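Local coordinates for arabinan endo-1,5-alpha-l-arabinosidase A (Cellvibrio cellulosa, PDB 1GYH), which cleaves alpha-1,5-arabinofuranosyl bonds of linear arabinan, releasing almost exclusively arabinotriose, as part of plant cell wall breakdown, at residues S248-G253 with P302-K307; A207-C212 with H221-R226. All blocks are in the same frame, centred on the assembly; numbering follows the deposited sequence. Where two conformers were deposited one is given.

Interaction 1: S248-G253 with P302-K307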
# COMPACT_ATOMS: atom_id res chain seq x y z
N SER A 248 13.42 1.67 -11.63
CA SER A 248 14.73 1.97 -11.06
C SER A 248 14.73 1.75 -9.57
O SER A 248 13.81 2.13 -8.86
CB SER A 248 15.13 3.44 -11.35
OG SER A 248 15.33 3.63 -12.75
N LEU A 249 15.83 1.17 -9.10
CA LEU A 249 16.06 0.92 -7.68
C LEU A 249 15.96 2.17 -6.80
O LEU A 249 16.63 3.17 -7.07
CB LEU A 249 17.40 0.21 -7.45
CG LEU A 249 17.78 0.02 -5.97
CD1 LEU A 249 16.81 -0.92 -5.30
CD2 LEU A 249 19.22 -0.47 -5.77
N LEU A 250 15.14 2.10 -5.77
CA LEU A 250 15.09 3.13 -4.72
C LEU A 250 15.83 2.72 -3.44
O LEU A 250 16.68 3.45 -2.92
CB LEU A 250 13.65 3.48 -4.38
CG LEU A 250 13.46 4.50 -3.25
CD1 LEU A 250 14.13 5.84 -3.65
CD2 LEU A 250 12.03 4.72 -2.93
N ILE A 251 15.49 1.54 -2.91
CA ILE A 251 16.15 1.01 -1.73
C ILE A 251 15.92 -0.50 -1.70
O ILE A 251 14.81 -0.97 -2.02
CB ILE A 251 15.62 1.66 -0.43
CG1 ILE A 251 16.37 1.17 0.81
CG2 ILE A 251 14.04 1.58 -0.31
CD1 ILE A 251 16.11 2.05 2.10
N LYS A 252 16.99 -1.19 -1.32
CA LYS A 252 17.03 -2.62 -1.08
C LYS A 252 17.63 -2.91 0.28
O LYS A 252 18.17 -2.05 0.97
CB LYS A 252 17.82 -3.36 -2.16
CG LYS A 252 19.33 -3.05 -2.26
CD LYS A 252 20.03 -3.73 -3.47
CE LYS A 252 21.53 -3.34 -3.50
NZ LYS A 252 22.40 -4.25 -4.31
N GLY A 253 17.51 -4.17 0.69
CA GLY A 253 17.94 -4.56 2.01
C GLY A 253 19.41 -4.74 2.15
O GLY A 253 20.14 -4.65 1.18
N PRO A 302 13.77 10.25 -6.82
CA PRO A 302 13.81 10.12 -5.36
C PRO A 302 15.02 9.35 -4.91
O PRO A 302 15.54 8.49 -5.63
CB PRO A 302 12.52 9.36 -5.00
CG PRO A 302 12.13 8.61 -6.25
CD PRO A 302 12.68 9.45 -7.42
N GLN A 303 15.48 9.71 -3.71
CA GLN A 303 16.66 9.12 -3.09
C GLN A 303 16.42 9.05 -1.57
O GLN A 303 15.81 9.97 -0.98
CB GLN A 303 17.87 10.00 -3.42
CG GLN A 303 19.14 9.50 -2.95
CD GLN A 303 20.29 10.51 -3.10
OE1 GLN A 303 20.69 10.85 -4.23
NE2 GLN A 303 20.81 11.00 -1.96
N VAL A 304 16.84 7.95 -0.95
CA VAL A 304 16.84 7.78 0.50
C VAL A 304 18.20 7.31 1.04
O VAL A 304 19.03 6.78 0.29
CB VAL A 304 15.70 6.83 0.96
CG1 VAL A 304 14.33 7.43 0.66
CG2 VAL A 304 15.86 5.42 0.32
N ASP A 305 18.44 7.55 2.33
CA ASP A 305 19.68 7.18 2.99
C ASP A 305 19.38 5.88 3.76
O ASP A 305 18.64 5.89 4.72
CB ASP A 305 20.14 8.33 3.91
CG ASP A 305 21.37 8.00 4.78
OD1 ASP A 305 21.96 6.87 4.67
OD2 ASP A 305 21.82 8.86 5.60
N GLU A 306 19.95 4.75 3.30
CA GLU A 306 19.61 3.46 3.91
C GLU A 306 20.04 3.32 5.39
O GLU A 306 19.56 2.45 6.11
CB GLU A 306 20.03 2.27 3.01
CG GLU A 306 21.45 1.85 2.98
CD GLU A 306 21.57 0.39 2.44
OE1 GLU A 306 21.15 0.07 1.28
OE2 GLU A 306 22.06 -0.44 3.20
N LYS A 307 20.92 4.21 5.85
CA LYS A 307 21.27 4.27 7.28
C LYS A 307 20.09 4.55 8.17
O LYS A 307 20.11 4.13 9.33
CB LYS A 307 22.40 5.30 7.53
CG LYS A 307 23.73 4.84 6.93
CD LYS A 307 24.72 5.98 6.66
CE LYS A 307 25.09 6.75 7.87
NZ LYS A 307 26.26 7.68 7.58
O HOH W 1 15.82 6.21 -7.41
O HOH W 2 17.93 5.86 -2.90
O HOH W 3 19.53 0.60 -1.02
O HOH W 4 22.20 -2.57 0.20

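Interaction 2: A207-C212 with H221-R226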
# COMPACT_ATOMS: atom_id res chain seq x y z
N ALA A 207 6.69 0.74 -6.49
CA ALA A 207 6.25 -0.66 -6.51
C ALA A 207 7.27 -1.54 -5.82
O ALA A 207 8.46 -1.22 -5.75
CB ALA A 207 6.04 -1.13 -7.97
N SER A 208 6.76 -2.66 -5.29
CA SER A 208 7.59 -3.64 -4.62
C SER A 208 7.89 -4.79 -5.59
O SER A 208 6.99 -5.32 -6.21
CB SER A 208 6.87 -4.12 -3.34
OG SER A 208 6.77 -3.10 -2.35
N TRP A 209 9.17 -5.15 -5.72
CA TRP A 209 9.61 -6.26 -6.56
C TRP A 209 10.14 -7.38 -5.66
O TRP A 209 10.67 -7.14 -4.55
CB TRP A 209 10.73 -5.82 -7.52
CG TRP A 209 10.30 -5.20 -8.85
CD1 TRP A 209 9.04 -4.82 -9.24
CD2 TRP A 209 11.17 -4.83 -9.93
NE1 TRP A 209 9.07 -4.28 -10.50
CE2 TRP A 209 10.36 -4.29 -10.95
CE3 TRP A 209 12.54 -4.93 -10.15
CZ2 TRP A 209 10.89 -3.84 -12.17
CZ3 TRP A 209 13.08 -4.47 -11.37
CH2 TRP A 209 12.25 -3.94 -12.35
N GLY A 210 9.99 -8.61 -6.12
CA GLY A 210 10.58 -9.76 -5.46
C GLY A 210 9.66 -10.39 -4.43
O GLY A 210 8.44 -10.13 -4.44
N LEU A 211 10.24 -11.17 -3.51
CA LEU A 211 9.46 -11.95 -2.54
C LEU A 211 9.58 -11.48 -1.10
O LEU A 211 10.67 -11.46 -0.51
CB LEU A 211 9.86 -13.43 -2.60
CG LEU A 211 9.70 -14.14 -3.95
CD1 LEU A 211 10.09 -15.63 -3.83
CD2 LEU A 211 8.30 -14.01 -4.48
N CYS A 212 8.44 -11.12 -0.53
CA CYS A 212 8.29 -10.84 0.90
C CYS A 212 8.12 -12.11 1.74
O CYS A 212 7.99 -13.26 1.22
CB CYS A 212 7.06 -9.97 1.12
SG CYS A 212 5.46 -10.88 1.20
N HIS A 221 12.11 -5.57 -2.36
CA HIS A 221 12.73 -4.22 -2.47
C HIS A 221 11.84 -3.26 -3.25
O HIS A 221 10.81 -3.66 -3.80
CB HIS A 221 14.13 -4.31 -3.10
CG HIS A 221 14.14 -4.77 -4.53
ND1 HIS A 221 13.92 -6.09 -4.90
CD2 HIS A 221 14.37 -4.10 -5.68
CE1 HIS A 221 14.02 -6.20 -6.22
NE2 HIS A 221 14.33 -5.01 -6.71
N LEU A 222 12.24 -1.98 -3.29
CA LEU A 222 11.43 -0.93 -3.92
C LEU A 222 12.09 -0.37 -5.17
O LEU A 222 13.29 -0.08 -5.18
CB LEU A 222 11.19 0.21 -2.95
CG LEU A 222 10.40 -0.10 -1.67
CD1 LEU A 222 10.29 1.14 -0.79
CD2 LEU A 222 8.98 -0.56 -2.06
N VAL A 223 11.26 -0.22 -6.20
CA VAL A 223 11.59 0.42 -7.46
C VAL A 223 10.61 1.55 -7.73
O VAL A 223 9.53 1.67 -7.09
CB VAL A 223 11.57 -0.56 -8.68
CG1 VAL A 223 12.62 -1.65 -8.49
CG2 VAL A 223 10.21 -1.15 -8.92
N VAL A 224 11.00 2.41 -8.69
CA VAL A 224 10.22 3.63 -9.00
C VAL A 224 10.27 3.96 -10.50
O VAL A 224 11.25 3.66 -11.19
CB VAL A 224 10.76 4.87 -8.13
CG1 VAL A 224 12.11 5.34 -8.61
CG2 VAL A 224 9.79 6.03 -8.16
N GLY A 225 9.20 4.61 -10.97
CA GLY A 225 9.11 5.23 -12.29
C GLY A 225 8.27 6.51 -12.21
O GLY A 225 7.73 6.81 -11.16
N ARG A 226 8.23 7.31 -13.29
CA ARG A 226 7.54 8.60 -13.25
C ARG A 226 6.84 8.91 -14.56
O ARG A 226 7.28 8.47 -15.66
CB ARG A 226 8.50 9.73 -12.82
CG ARG A 226 9.37 10.29 -13.94
CD ARG A 226 10.44 11.31 -13.49
NE ARG A 226 11.32 11.70 -14.60
CZ ARG A 226 12.48 12.35 -14.44
NH1 ARG A 226 12.88 12.69 -13.22
NH2 ARG A 226 13.23 12.67 -15.48

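Interaction 1: S248-G253 with P302-K307
The outermost strands of two neighbouring propeller blades meet here, Leu250 and Ile251 packing against Pro302 of strand 302-303 and against Val304 and Glu306 further along the chain. CD1 is the branch of Leu250 that makes the contact: it lies 3.6 Å from Pro302 O and also touches Pro302 CB. Val304 presents CG2 to Ile251, whose CD1 comes to 3.8 Å, and the two side chains cross at about a right angle. Ile251 CG1 runs anti to the backbone N (chi1 -176°), which carries CD1 past Val304 as far as CB of Glu306, 4.0 Å away. Ile251 also packs on Leu292, and Pro302 on Leu294 and Trp296, all from strand 286-296.

No direct hydrogen bond joins the two segments; water does that work. One water donates to Leu250 O at 2.7 Å and accepts from Val304 N at 3.1 Å, so that it bridges the two backbones. Another lies between the carbonyls of Leu249 and Pro302, though it may not donate to both at once. Glu306 OE1 takes protons from two further waters, one held at 2.9 Å that also accepts from Lys252 N, the other also donating to Gly253 O. Its second oxygen, OE2, is bonded to Asn254, so both carboxylate oxygens have partners. Leu250 and Ile251 together face Leu222 in a classic beta bulge. Apolar contacts together with bridging waters form a seam between adjacent blades of the five-bladed beta-propeller.

Interaction 2: A207-C212 with H221-R226
One face of the Trp209 indole is covered by Val223, whose CG2 makes a CH-pi contact 3.7 Å from the centroid of the five-membered ring and 9° off its normal. Val223 CG1 reaches the six-membered ring, 3.7 Å from Trp209 CE3. The imidazole of His221 has Trp209 CB over one face, with CE1 at 3.6 Å, while its NE2 approaches the indole obliquely near CE3. A chi1 of 65° sets His221 CG between its backbone N and carbonyl carbon, bringing the ring beside the tryptophan; a hydrogen bond from ND1 to Thr219 O helps fix its rotation.

The backbones pair antiparallel. Ala207 and Val223 form one hydrogen-bonded pair, with Val223 N to Ala207 O at 3.0 Å and almost straight (175°), and Trp209 and His221 the other, with Trp209 N to His221 O at 2.9 Å. Between them, Ser208 and Leu222 are a non-hydrogen-bonded pair on the opposite face, where Ser208 OG lies 3.4 Å from Leu222 CD2 and accepts a hydrogen bond from the backbone N of His262, a probable calcium ligand. Ser208 also bonds through its backbone to Glu192, the probable proton donor, placing this hairpin beside the active site. Strands 202-209 and 221-227 form a beta hairpin in the middle of a four-stranded blade, with strand 191-199 flanking the first and strand 248-251 the second.

How the interactions relate
Interaction 2 comes first along the chain and is complete before interaction 1 begins; their centres lie 11 Å apart, on the same side of the molecule's centre. Both include strands of one antiparallel sheet, in the order 191-199, 202-209, 221-227, 248-251. Strand 221-227 joins them directly, through probable hydrogen bonds from Val224 N to Ser248 O and from Leu250 N to Leu222 O. Interaction 2 therefore holds the middle of a single blade together, whereas interaction 1 connects the outer edge of that blade to the outermost strand of the next sheet. Together they show how strands pair within a blade of the five-bladed propeller and how that blade packs on the next.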